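Local coordinates for protein protoporphyrinogen oxidase (Exiguobacterium sibiricum, PDB 3LOV) that binds FAD and probably oxidises coproporphyrinogen III to coproporphyrin III, with oxygen as electron acceptor, in heme b biosynthesis, at residues E50-Y62 and K349-R361. Residues are numbered along the deposited sequence; the frame is centred on the assembly and turned at random.
Sequences EDGFTIERGPDSY and KWNHSAPDHTVLR. With FAD (flavin-adenine dinucleotide), chain B.
R361, on strand 357-364 of the mixed sheet in this flavin-containing amine oxidoreductase fold, reaches across to the 50-62 segment, whose residues P59 to S61 line the flavin of FAD. Its chain starts anti to the backbone N (chi1 -171°) and bends at chi3, bringing NH1 to G58 O at 2.7 Å, in the guanidinium plane and on a carbonyl lone pair; a second, weak bond goes from NH1 to E56 O. An arginine suits the place because its long chain carries several N-H groups to these two carbonyls. R361, D60, S61 and W350 are all buried and form the close-packed end. D60 OD2 takes K349 NZ on its syn lone pair at 2.8 Å and, from above the carboxylate plane, W350 NE1 at 3.1 Å, while S61 OG donates to OD1. An alanine at D60 would probably leave the ammonium of K349 without its carboxylate mate and W350 NE1 and S61 OG without their acceptor. S61 CB touches W350 CZ2 at 3.5 Å, and S61 O receives a weak bond from FAD N3.

Toward F53 the contact turns apolar: CZ of F53 stands over the centre of the H357 ring in an edge-to-face pair, I55 CD1 meets V359 CG1, and the small methyl of A354 fits against the F53 ring edge. The looser rim is exposed: G52, whose positive phi favours glycine, sits in the type I' turn from E50 to F53, and the P355 ring lies beside G52 O. A water bridges G52 O, T54 OG1 and H352 O, close to the nearly straight bond (168°) from T54 N to S353 O, 2.8 Å long.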
# COMPACT_ATOMS: atom_id res chain seq x y z
N GLU A 50 22.10 -8.34 3.05
CA GLU A 50 23.55 -8.51 3.14
C GLU A 50 23.85 -8.37 4.59
O GLU A 50 23.05 -7.79 5.32
CB GLU A 50 24.31 -7.44 2.37
CG GLU A 50 23.88 -7.20 0.93
CD GLU A 50 24.35 -8.27 -0.02
OE1 GLU A 50 25.25 -9.07 0.35
OE2 GLU A 50 23.80 -8.31 -1.14
N ASP A 51 24.99 -8.91 5.01
CA ASP A 51 25.48 -8.83 6.40
C ASP A 51 24.52 -9.30 7.46
O ASP A 51 24.49 -8.72 8.53
CB ASP A 51 25.93 -7.40 6.69
CG ASP A 51 26.90 -6.88 5.65
OD1 ASP A 51 27.44 -7.71 4.88
OD2 ASP A 51 27.12 -5.67 5.58
N GLY A 52 23.74 -10.33 7.16
CA GLY A 52 22.74 -10.83 8.10
C GLY A 52 21.50 -9.94 8.26
O GLY A 52 20.56 -10.31 8.98
N PHE A 53 21.46 -8.80 7.57
CA PHE A 53 20.25 -7.96 7.57
C PHE A 53 19.17 -8.50 6.60
O PHE A 53 19.49 -9.05 5.56
CB PHE A 53 20.59 -6.51 7.19
CG PHE A 53 21.53 -5.81 8.13
CD1 PHE A 53 21.13 -5.48 9.41
CD2 PHE A 53 22.81 -5.45 7.71
CE1 PHE A 53 22.01 -4.84 10.28
CE2 PHE A 53 23.69 -4.79 8.56
CZ PHE A 53 23.28 -4.48 9.85
N THR A 54 17.89 -8.35 6.97
CA THR A 54 16.75 -8.52 6.04
C THR A 54 15.84 -7.29 6.20
O THR A 54 14.97 -7.21 7.08
CB THR A 54 15.96 -9.84 6.29
OG1 THR A 54 16.86 -10.95 6.31
CG2 THR A 54 14.90 -10.09 5.22
N ILE A 55 16.06 -6.30 5.35
CA ILE A 55 15.43 -4.98 5.52
C ILE A 55 14.66 -4.66 4.25
O ILE A 55 15.24 -4.69 3.17
CB ILE A 55 16.51 -3.92 5.80
CG1 ILE A 55 17.18 -4.17 7.16
CG2 ILE A 55 15.92 -2.50 5.78
CD1 ILE A 55 18.46 -3.35 7.37
N GLU A 56 13.37 -4.38 4.38
CA GLU A 56 12.52 -4.13 3.19
C GLU A 56 12.73 -2.72 2.63
O GLU A 56 12.82 -1.77 3.38
CB GLU A 56 11.02 -4.37 3.51
CG GLU A 56 10.72 -5.81 3.99
CD GLU A 56 10.97 -6.86 2.94
OE1 GLU A 56 11.19 -6.49 1.77
OE2 GLU A 56 10.93 -8.07 3.27
N ARG A 57 12.86 -2.62 1.31
CA ARG A 57 13.03 -1.35 0.66
C ARG A 57 11.71 -0.75 0.25
O ARG A 57 11.60 0.46 0.16
CB ARG A 57 13.90 -1.46 -0.58
CG ARG A 57 15.38 -1.64 -0.29
CD ARG A 57 16.10 -1.58 -1.62
NE ARG A 57 17.52 -1.81 -1.55
CZ ARG A 57 18.46 -0.91 -1.76
NH1 ARG A 57 18.16 0.36 -2.00
NH2 ARG A 57 19.73 -1.29 -1.71
N GLY A 58 10.73 -1.59 -0.03
CA GLY A 58 9.36 -1.17 -0.36
C GLY A 58 8.34 -1.61 0.68
O GLY A 58 8.49 -1.33 1.85
N PRO A 59 7.28 -2.29 0.25
CA PRO A 59 6.35 -2.87 1.24
C PRO A 59 7.10 -3.75 2.26
O PRO A 59 8.01 -4.50 1.89
CB PRO A 59 5.44 -3.78 0.41
CG PRO A 59 5.61 -3.40 -0.99
CD PRO A 59 6.95 -2.67 -1.12
N ASP A 60 6.77 -3.67 3.54
CA ASP A 60 7.45 -4.54 4.49
C ASP A 60 6.61 -5.74 4.88
O ASP A 60 7.14 -6.71 5.42
CB ASP A 60 8.00 -3.75 5.71
CG ASP A 60 6.93 -3.38 6.73
OD1 ASP A 60 5.74 -3.40 6.40
OD2 ASP A 60 7.32 -3.09 7.89
N SER A 61 5.31 -5.69 4.60
CA SER A 61 4.38 -6.69 5.10
C SER A 61 3.03 -6.53 4.42
O SER A 61 2.88 -5.69 3.55
CB SER A 61 4.25 -6.53 6.63
OG SER A 61 3.73 -5.26 6.99
N TYR A 62 2.07 -7.36 4.82
CA TYR A 62 0.71 -7.33 4.32
C TYR A 62 -0.26 -7.67 5.44
O TYR A 62 0.12 -8.31 6.41
CB TYR A 62 0.51 -8.26 3.12
CG TYR A 62 0.61 -9.76 3.41
CD1 TYR A 62 1.83 -10.44 3.33
CD2 TYR A 62 -0.52 -10.48 3.76
CE1 TYR A 62 1.91 -11.81 3.61
CE2 TYR A 62 -0.45 -11.82 4.05
CZ TYR A 62 0.74 -12.48 3.97
OH TYR A 62 0.71 -13.78 4.25
N LYS A 349 10.01 -3.98 15.38
CA LYS A 349 8.75 -4.45 14.76
C LYS A 349 8.96 -5.87 14.23
O LYS A 349 8.06 -6.68 14.33
CB LYS A 349 8.35 -3.48 13.64
CG LYS A 349 7.05 -3.83 12.88
CD LYS A 349 6.68 -2.72 11.89
CE LYS A 349 5.48 -3.06 11.04
NZ LYS A 349 5.48 -2.27 9.79
N TRP A 350 10.14 -6.15 13.69
CA TRP A 350 10.48 -7.46 13.11
C TRP A 350 11.70 -8.12 13.78
O TRP A 350 12.84 -7.67 13.61
CB TRP A 350 10.74 -7.36 11.59
CG TRP A 350 9.62 -6.78 10.89
CD1 TRP A 350 9.55 -5.51 10.37
CD2 TRP A 350 8.36 -7.40 10.62
NE1 TRP A 350 8.30 -5.30 9.82
CE2 TRP A 350 7.55 -6.44 9.96
CE3 TRP A 350 7.82 -8.66 10.88
CZ2 TRP A 350 6.27 -6.71 9.53
CZ3 TRP A 350 6.51 -8.93 10.44
CH2 TRP A 350 5.76 -7.95 9.79
N ASN A 351 11.46 -9.22 14.49
CA ASN A 351 12.54 -9.98 15.12
C ASN A 351 13.60 -10.41 14.12
O ASN A 351 14.76 -10.37 14.43
CB ASN A 351 11.97 -11.19 15.87
CG ASN A 351 11.28 -10.79 17.19
OD1 ASN A 351 11.41 -9.67 17.65
ND2 ASN A 351 10.57 -11.74 17.80
N HIS A 352 13.22 -10.77 12.90
CA HIS A 352 14.16 -11.33 11.91
C HIS A 352 15.06 -10.36 11.15
O HIS A 352 16.06 -10.76 10.54
CB HIS A 352 13.37 -12.12 10.86
CG HIS A 352 12.64 -11.26 9.86
ND1 HIS A 352 11.42 -10.67 10.13
CD2 HIS A 352 12.94 -10.92 8.59
CE1 HIS A 352 11.00 -10.01 9.07
NE2 HIS A 352 11.91 -10.14 8.11
N SER A 353 14.73 -9.08 11.15
CA SER A 353 15.34 -8.14 10.20
C SER A 353 16.77 -7.66 10.51
O SER A 353 17.56 -7.39 9.60
CB SER A 353 14.41 -6.92 10.06
OG SER A 353 14.09 -6.39 11.34
N ALA A 354 17.10 -7.54 11.79
CA ALA A 354 18.33 -6.86 12.19
C ALA A 354 18.64 -7.18 13.67
O ALA A 354 18.61 -6.30 14.55
CB ALA A 354 18.19 -5.37 11.96
N PRO A 355 18.95 -8.45 13.94
CA PRO A 355 19.02 -8.99 15.30
C PRO A 355 19.88 -8.21 16.30
O PRO A 355 19.47 -8.02 17.46
CB PRO A 355 19.61 -10.39 15.07
CG PRO A 355 20.39 -10.26 13.77
CD PRO A 355 19.51 -9.38 12.94
N ASP A 356 21.07 -7.76 15.87
CA ASP A 356 22.00 -7.10 16.80
C ASP A 356 22.24 -5.65 16.46
O ASP A 356 23.37 -5.16 16.55
CB ASP A 356 23.32 -7.85 16.79
CG ASP A 356 23.17 -9.24 17.33
OD1 ASP A 356 22.84 -9.35 18.53
OD2 ASP A 356 23.33 -10.20 16.55
N HIS A 357 21.18 -4.96 16.07
CA HIS A 357 21.30 -3.57 15.67
C HIS A 357 20.03 -2.80 15.91
O HIS A 357 18.97 -3.38 16.12
CB HIS A 357 21.65 -3.46 14.18
CG HIS A 357 22.96 -4.07 13.81
ND1 HIS A 357 23.15 -5.44 13.73
CD2 HIS A 357 24.14 -3.51 13.46
CE1 HIS A 357 24.39 -5.68 13.35
NE2 HIS A 357 25.01 -4.53 13.18
N THR A 358 20.17 -1.47 15.87
CA THR A 358 19.07 -0.56 15.93
C THR A 358 18.92 -0.08 14.50
O THR A 358 19.87 0.49 13.93
CB THR A 358 19.37 0.59 16.89
OG1 THR A 358 19.48 0.06 18.21
CG2 THR A 358 18.26 1.64 16.88
N VAL A 359 17.75 -0.31 13.92
CA VAL A 359 17.50 0.10 12.55
C VAL A 359 16.23 0.93 12.47
O VAL A 359 15.16 0.47 12.89
CB VAL A 359 17.38 -1.10 11.64
CG1 VAL A 359 17.19 -0.66 10.18
CG2 VAL A 359 18.64 -2.01 11.81
N LEU A 360 16.38 2.14 11.92
CA LEU A 360 15.26 3.06 11.73
C LEU A 360 14.94 3.15 10.23
O LEU A 360 15.83 3.27 9.39
CB LEU A 360 15.56 4.44 12.35
CG LEU A 360 15.85 4.57 13.87
CD1 LEU A 360 16.13 6.04 14.28
CD2 LEU A 360 14.70 4.03 14.72
N ARG A 361 13.66 3.05 9.87
CA ARG A 361 13.22 3.26 8.47
C ARG A 361 12.24 4.44 8.44
O ARG A 361 11.16 4.34 8.99
CB ARG A 361 12.56 2.01 7.83
CG ARG A 361 12.32 2.20 6.29
CD ARG A 361 12.01 0.95 5.47
NE ARG A 361 10.63 0.51 5.61
CZ ARG A 361 9.90 -0.08 4.65
NH1 ARG A 361 10.40 -0.36 3.44
NH2 ARG A 361 8.65 -0.41 4.90
PA FAD B . 4.78 -2.56 -9.48
O1A FAD B . 5.40 -3.19 -8.28
O2A FAD B . 4.92 -1.09 -9.67
O5B FAD B . 5.34 -3.29 -10.78
C5B FAD B . 5.20 -2.76 -12.07
C4B FAD B . 6.19 -3.50 -12.98
O4B FAD B . 5.97 -3.16 -14.35
C3B FAD B . 7.62 -3.14 -12.62
O3B FAD B . 8.44 -4.29 -12.53
C2B FAD B . 8.00 -2.22 -13.76
O2B FAD B . 9.34 -2.27 -14.08
C1B FAD B . 7.19 -2.78 -14.92
N9A FAD B . 6.95 -1.86 -16.03
C8A FAD B . 6.73 -0.50 -16.06
N7A FAD B . 6.55 -0.09 -17.35
C5A FAD B . 6.65 -1.19 -18.15
C6A FAD B . 6.54 -1.40 -19.52
N6A FAD B . 6.25 -0.41 -20.35
N1A FAD B . 6.70 -2.68 -20.04
C2A FAD B . 6.93 -3.75 -19.20
N3A FAD B . 7.02 -3.54 -17.83
C4A FAD B . 6.90 -2.29 -17.33
N1 FAD B . 1.41 -2.90 0.12
C2 FAD B . 1.24 -3.73 1.20
O2 FAD B . 0.44 -4.67 1.14
N3 FAD B . 1.95 -3.50 2.35
C4 FAD B . 2.80 -2.47 2.48
O4 FAD B . 3.42 -2.34 3.52
C4X FAD B . 2.97 -1.59 1.43
N5 FAD B . 3.88 -0.55 1.53
C5X FAD B . 4.04 0.30 0.44
C6 FAD B . 4.93 1.39 0.54
C7 FAD B . 5.10 2.26 -0.55
C7M FAD B . 6.06 3.41 -0.44
C8 FAD B . 4.42 2.03 -1.76
C8M FAD B . 4.56 2.95 -2.95
C9 FAD B . 3.55 0.95 -1.87
C9A FAD B . 3.34 0.08 -0.78
N10 FAD B . 2.47 -1.01 -0.88
C10 FAD B . 2.28 -1.84 0.23
C1' FAD B . 1.67 -1.31 -2.13
C2' FAD B . 2.43 -2.37 -2.96
O2' FAD B . 3.64 -1.84 -3.35
C3' FAD B . 1.66 -2.83 -4.21
O3' FAD B . 0.61 -3.66 -3.74
C4' FAD B . 2.47 -3.66 -5.23
O4' FAD B . 3.87 -3.48 -5.21
C5' FAD B . 2.06 -3.35 -6.66
O5' FAD B . 2.71 -4.24 -7.53
P FAD B . 2.40 -4.16 -9.07
O1P FAD B . 0.95 -3.87 -9.36
O2P FAD B . 3.00 -5.30 -9.86
O3P FAD B . 3.19 -2.81 -9.55
O HOH W 1 18.14 -10.98 8.80
O HOH W 2 10.67 -8.68 5.95
O HOH W 3 5.64 -0.68 3.90